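Local coordinates for protein general negative regulator of transcription subunit 4 (Saccharomyces cerevisiae, PDB 5AIE) that acts as an E3 ubiquitin-protein ligase of the CCR4-NOT complex, whose NOT subcomplex represses many genes, here represented by its zinc-binding RING domain, at residues A[22-27]-A[49-54]; A[12-17]-A[29-34]. One frame throughout, in Å; residues are numbered along the deposited sequence.

Contact 1: A[22-27]-A[49-54]. With ZN (zinc ion), chain D.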
loop_
_atom_site.group_PDB
_atom_site.type_symbol
_atom_site.label_atom_id
_atom_site.label_comp_id
_atom_site.label_asym_id
_atom_site.label_seq_id
_atom_site.Cartn_x
_atom_site.Cartn_y
_atom_site.Cartn_z
ATOM N N PHE A 22 17.049 15.001 -14.756
ATOM C CA PHE A 22 15.806 15.471 -14.152
ATOM C C PHE A 22 14.633 15.322 -15.116
ATOM O O PHE A 22 14.259 16.277 -15.796
ATOM C CB PHE A 22 15.936 16.931 -13.713
ATOM C CG PHE A 22 16.905 17.143 -12.587
ATOM C CD1 PHE A 22 16.508 16.963 -11.273
ATOM C CD2 PHE A 22 18.212 17.525 -12.841
ATOM C CE1 PHE A 22 17.396 17.158 -10.232
ATOM C CE2 PHE A 22 19.105 17.722 -11.805
ATOM C CZ PHE A 22 18.696 17.538 -10.499
ATOM N N PRO A 23 14.045 14.117 -15.171
ATOM C CA PRO A 23 12.949 13.813 -16.098
ATOM C C PRO A 23 11.665 14.582 -15.789
ATOM O O PRO A 23 10.827 14.755 -16.674
ATOM C CB PRO A 23 12.740 12.309 -15.907
ATOM C CG PRO A 23 13.240 12.030 -14.533
ATOM C CD PRO A 23 14.397 12.959 -14.333
ATOM N N CYS A 24 11.520 15.035 -14.549
ATOM C CA CYS A 24 10.334 15.775 -14.133
ATOM C C CYS A 24 10.732 17.060 -13.412
ATOM O O CYS A 24 11.674 17.061 -12.620
ATOM C CB CYS A 24 9.454 14.903 -13.232
ATOM S SG CYS A 24 7.806 15.565 -12.902
ATOM N N PRO A 25 10.022 18.166 -13.694
ATOM C CA PRO A 25 10.291 19.471 -13.073
ATOM C C PRO A 25 10.187 19.475 -11.546
ATOM O O PRO A 25 10.665 20.415 -10.909
ATOM C CB PRO A 25 9.215 20.382 -13.685
ATOM C CG PRO A 25 8.197 19.457 -14.281
ATOM C CD PRO A 25 8.971 18.259 -14.720
ATOM N N CYS A 26 9.577 18.444 -10.969
ATOM C CA CYS A 26 9.407 18.371 -9.522
ATOM C C CYS A 26 10.727 18.071 -8.816
ATOM O O CYS A 26 10.914 18.434 -7.656
ATOM C CB CYS A 26 8.367 17.312 -9.157
ATOM S SG CYS A 26 8.888 15.618 -9.467
ATOM N N GLY A 27 11.634 17.398 -9.517
ATOM C CA GLY A 27 12.947 17.109 -8.972
ATOM C C GLY A 27 13.146 15.669 -8.541
ATOM O O GLY A 27 14.222 15.298 -8.068
ATOM N N PRO A 49 6.486 9.167 -10.389
ATOM C CA PRO A 49 6.025 8.496 -9.166
ATOM C C PRO A 49 5.728 9.461 -8.019
ATOM O O PRO A 49 5.158 9.047 -7.009
ATOM C CB PRO A 49 7.202 7.582 -8.804
ATOM C CG PRO A 49 7.933 7.377 -10.084
ATOM C CD PRO A 49 7.803 8.672 -10.822
ATOM N N ALA A 50 6.112 10.724 -8.170
ATOM C CA ALA A 50 5.890 11.717 -7.126
ATOM C C ALA A 50 4.631 12.541 -7.381
ATOM O O ALA A 50 3.615 12.355 -6.712
ATOM C CB ALA A 50 7.101 12.629 -7.002
ATOM N N CYS A 51 4.700 13.449 -8.350
ATOM C CA CYS A 51 3.606 14.387 -8.593
ATOM C C CYS A 51 2.702 13.964 -9.749
ATOM O O CYS A 51 1.854 14.742 -10.189
ATOM C CB CYS A 51 4.163 15.786 -8.862
ATOM S SG CYS A 51 5.101 15.943 -10.394
ATOM N N ARG A 52 2.895 12.742 -10.237
ATOM C CA ARG A 52 2.056 12.161 -11.288
ATOM C C ARG A 52 2.031 12.978 -12.579
ATOM O O ARG A 52 1.096 12.863 -13.373
ATOM C CB ARG A 52 0.623 11.970 -10.780
ATOM C CG ARG A 52 0.511 11.078 -9.559
ATOM C CD ARG A 52 -0.941 10.815 -9.206
ATOM N NE ARG A 52 -1.632 10.080 -10.259
ATOM C CZ ARG A 52 -1.678 8.753 -10.336
ATOM N NH1 ARG A 52 -1.075 8.014 -9.416
ATOM N NH2 ARG A 52 -2.330 8.167 -11.330
ATOM N N ARG A 53 3.055 13.798 -12.791
ATOM C CA ARG A 53 3.138 14.601 -14.004
ATOM C C ARG A 53 3.629 13.736 -15.162
ATOM O O ARG A 53 4.590 12.981 -15.017
ATOM C CB ARG A 53 4.062 15.804 -13.798
ATOM C CG ARG A 53 3.762 16.993 -14.704
ATOM C CD ARG A 53 4.751 18.129 -14.477
ATOM N NE ARG A 53 4.636 18.715 -13.143
ATOM C CZ ARG A 53 4.238 19.962 -12.906
ATOM N NH1 ARG A 53 3.920 20.763 -13.914
ATOM N NH2 ARG A 53 4.167 20.413 -11.660
ATOM N N LYS A 54 2.959 13.844 -16.304
ATOM C CA LYS A 54 3.295 13.033 -17.470
ATOM C C LYS A 54 4.641 13.430 -18.071
ATOM O O LYS A 54 4.963 14.614 -18.169
ATOM C CB LYS A 54 2.198 13.145 -18.532
HETATM ZN ZN ZN D . 7.088 14.766 -10.740
#
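A zinc ion is gripped by Cys24 SG and Cys26 SG of 22-27 and by Cys51 SG of 49-54, with Cys48 completing four sulfur ligands. The Cys24 SG–zinc bond measures 2.4 Å and the Cys51 SG–zinc bond 2.3 Å. They meet at about 103°, close to the tetrahedral angle that zinc favours with four thiolates; cysteine suits the site because its sulfur binds zinc tightly. With chi1 at -169°, Cys24 directs SG away from its own N and toward the metal, whereas the sulfurs of Cys26 and Cys51 sit between N and the carbonyl carbon. A type I turn, closed by Gly27 N to Cys24 O at 3.1 Å, brings Cys24 and Cys26 together, and Gly27 readily accepts the positive phi that follows. Beside the metal, Arg53 CB packs 3.9 Å from Cys24 SG. Pro25 CG is 3.7 Å from Arg53 CD and lies over one face of the guanidinium. Cys51 SG lies in plane at the edge of that group, and the positive charge of Arg53 may ease the negative charge on the thiolates. Joining two loops that flank helix 32-40 in sequence, this four-cysteine site is one of the paired zinc sites of a C4C4 RING domain.

Contact 2: A[12-17]-A[29-34]. With ZN (zinc ion), chain C.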
loop_
_atom_site.group_PDB
_atom_site.type_symbol
_atom_site.label_atom_id
_atom_site.label_comp_id
_atom_site.label_asym_id
_atom_site.label_seq_id
_atom_site.Cartn_x
_atom_site.Cartn_y
_atom_site.Cartn_z
ATOM N N GLU A 12 19.661 1.164 -6.869
ATOM C CA GLU A 12 20.925 1.052 -7.582
ATOM C C GLU A 12 21.725 2.343 -7.461
ATOM O O GLU A 12 21.148 3.429 -7.421
ATOM C CB GLU A 12 20.686 0.710 -9.055
ATOM C CG GLU A 12 20.215 -0.713 -9.288
ATOM C CD GLU A 12 21.227 -1.741 -8.826
ATOM O OE1 GLU A 12 22.434 -1.542 -9.078
ATOM O OE2 GLU A 12 20.817 -2.744 -8.204
ATOM N N PRO A 13 23.060 2.223 -7.391
ATOM C CA PRO A 13 23.953 3.383 -7.320
ATOM C C PRO A 13 23.761 4.327 -8.503
ATOM O O PRO A 13 23.952 3.924 -9.651
ATOM C CB PRO A 13 25.349 2.755 -7.345
ATOM C CG PRO A 13 25.150 1.379 -6.815
ATOM C CD PRO A 13 23.801 0.952 -7.305
ATOM N N MET A 14 23.382 5.568 -8.217
ATOM C CA MET A 14 23.152 6.560 -9.261
ATOM C C MET A 14 24.458 6.975 -9.930
ATOM O O MET A 14 25.367 7.483 -9.275
ATOM C CB MET A 14 22.443 7.786 -8.682
ATOM C CG MET A 14 21.071 7.488 -8.100
ATOM S SD MET A 14 19.844 7.100 -9.361
ATOM C CE MET A 14 19.600 8.715 -10.097
ATOM N N ASP A 15 24.543 6.755 -11.239
ATOM C CA ASP A 15 25.727 7.133 -12.003
ATOM C C ASP A 15 25.833 8.648 -12.144
ATOM O O ASP A 15 24.956 9.388 -11.698
ATOM C CB ASP A 15 25.707 6.481 -13.388
ATOM C CG ASP A 15 25.784 4.968 -13.324
ATOM O OD1 ASP A 15 26.300 4.439 -12.317
ATOM O OD2 ASP A 15 25.332 4.308 -14.283
ATOM N N ILE A 16 26.913 9.103 -12.769
ATOM C CA ILE A 16 27.110 10.526 -13.013
ATOM C C ILE A 16 26.196 11.021 -14.130
ATOM O O ILE A 16 25.951 12.220 -14.260
ATOM C CB ILE A 16 28.579 10.844 -13.365
ATOM C CG1 ILE A 16 29.274 9.616 -13.965
ATOM C CG2 ILE A 16 29.329 11.307 -12.126
ATOM C CD1 ILE A 16 28.900 9.319 -15.406
ATOM N N THR A 17 25.693 10.090 -14.935
ATOM C CA THR A 17 24.759 10.422 -16.002
ATOM C C THR A 17 23.325 10.385 -15.486
ATOM O O THR A 17 22.402 10.863 -16.146
ATOM C CB THR A 17 24.894 9.459 -17.196
ATOM N N GLN A 29 14.154 12.087 -8.781
ATOM C CA GLN A 29 15.152 11.432 -9.623
ATOM C C GLN A 29 15.082 9.908 -9.567
ATOM O O GLN A 29 15.055 9.313 -8.490
ATOM C CB GLN A 29 16.559 11.889 -9.228
ATOM C CG GLN A 29 16.854 13.343 -9.546
ATOM C CD GLN A 29 18.299 13.714 -9.277
ATOM O OE1 GLN A 29 18.728 13.791 -8.126
ATOM N NE2 GLN A 29 19.061 13.939 -10.342
ATOM N N ILE A 30 15.057 9.287 -10.742
ATOM C CA ILE A 30 15.090 7.833 -10.862
ATOM C C ILE A 30 16.126 7.421 -11.905
ATOM O O ILE A 30 16.627 8.261 -12.651
ATOM C CB ILE A 30 13.715 7.256 -11.250
ATOM C CG1 ILE A 30 13.266 7.809 -12.604
ATOM C CG2 ILE A 30 12.680 7.561 -10.175
ATOM C CD1 ILE A 30 11.905 7.316 -13.041
ATOM N N CYS A 31 16.444 6.130 -11.955
ATOM C CA CYS A 31 17.430 5.624 -12.906
ATOM C C CYS A 31 16.958 5.751 -14.351
ATOM O O CYS A 31 15.768 5.922 -14.616
ATOM C CB CYS A 31 17.770 4.163 -12.608
ATOM S SG CYS A 31 19.190 3.933 -11.517
ATOM N N GLN A 32 17.903 5.660 -15.280
ATOM C CA GLN A 32 17.596 5.739 -16.701
ATOM C C GLN A 32 16.802 4.519 -17.149
ATOM O O GLN A 32 16.038 4.583 -18.113
ATOM C CB GLN A 32 18.880 5.865 -17.524
ATOM N N PHE A 33 16.985 3.410 -16.441
ATOM C CA PHE A 33 16.282 2.173 -16.757
ATOM C C PHE A 33 14.867 2.181 -16.181
ATOM O O PHE A 33 13.924 1.738 -16.835
ATOM C CB PHE A 33 17.060 0.963 -16.237
ATOM C CG PHE A 33 18.447 0.845 -16.804
ATOM C CD1 PHE A 33 18.638 0.518 -18.136
ATOM C CD2 PHE A 33 19.559 1.056 -16.005
ATOM C CE1 PHE A 33 19.911 0.408 -18.664
ATOM C CE2 PHE A 33 20.836 0.947 -16.526
ATOM C CZ PHE A 33 21.011 0.622 -17.857
ATOM N N CYS A 34 14.726 2.684 -14.958
ATOM C CA CYS A 34 13.414 2.817 -14.334
ATOM C C CYS A 34 12.567 3.840 -15.081
ATOM O O CYS A 34 11.347 3.702 -15.178
ATOM C CB CYS A 34 13.549 3.219 -12.863
ATOM S SG CYS A 34 14.124 1.897 -11.768
HETATM ZN ZN ZN C . 16.346 2.669 -11.370
#
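Met14 CE rests 3.9 Å from Ile30 O beside one of the two zinc sites of the RING domain, where the loop 12-17 packs on the approach to helix 32-40. The packing is largely apolar and rests mainly on the methionine. Its CG stands anti to the carbonyl carbon (chi1 -62°), and further bends at chi2 and chi3 fold the flexible chain back toward the segment 29-34. An unbranched, pliable side chain suits this place, since it can follow the irregular backbone ahead of the helix. Met14 SD is also modelled 3.9 Å from Cys31 SG, but that approach depends on a cysteine side chain whose placement is doubtful.

Polar groups find their partners elsewhere. The Glu12 carboxylate turns away and forms a salt bridge through OE2 with a basic side chain of the other protein's chain, while Gln29 NE2 is hydrogen-bonded to Lys19 O, tying it to the intervening loop. No hydrogen bond joins the two segments themselves.

Metal binding is the third element. Cys34, in the first turn of the helix, holds the zinc ion through SG at 2.4 Å, and Cys7 and Cys10 are ligands from outside the segments. Cys31 occupies the N-cap position just before the helix and is buried near the metal. As modelled, its CB lies nearer the zinc than its SG, which is 3.1 Å from the ion; this is implausible for a cysteine ligand, hence the doubt about the side chain, and no bond from Cys31 to the zinc is claimed. At the far end of the contact, the Met14 CE methyl reaches as far as Gln29 CB, 4.5 Å away, where the two side chains just touch.

How the contacts relate
From the N terminus the chain passes through 12-17, then 22-27, and on through 29-34, where contact 2 closes its loop. It continues along helix 32-40 to 49-54, where contact 1 closes the second. Because 22-27 lies within the first loop and 29-34 within the second, the loops cross, in keeping with the cross-brace topology of RING domains. The centres are about 15 Å apart, on opposite sides of the chain's centre, each beside a different zinc ion. Phe22 CZ nevertheless packs 3.6 Å from Gln29 NE2, bridging the two contacts. In a chain without strands, contact 1 ties two loops through one zinc, and contact 2 packs a loop on the start of helix 32-40.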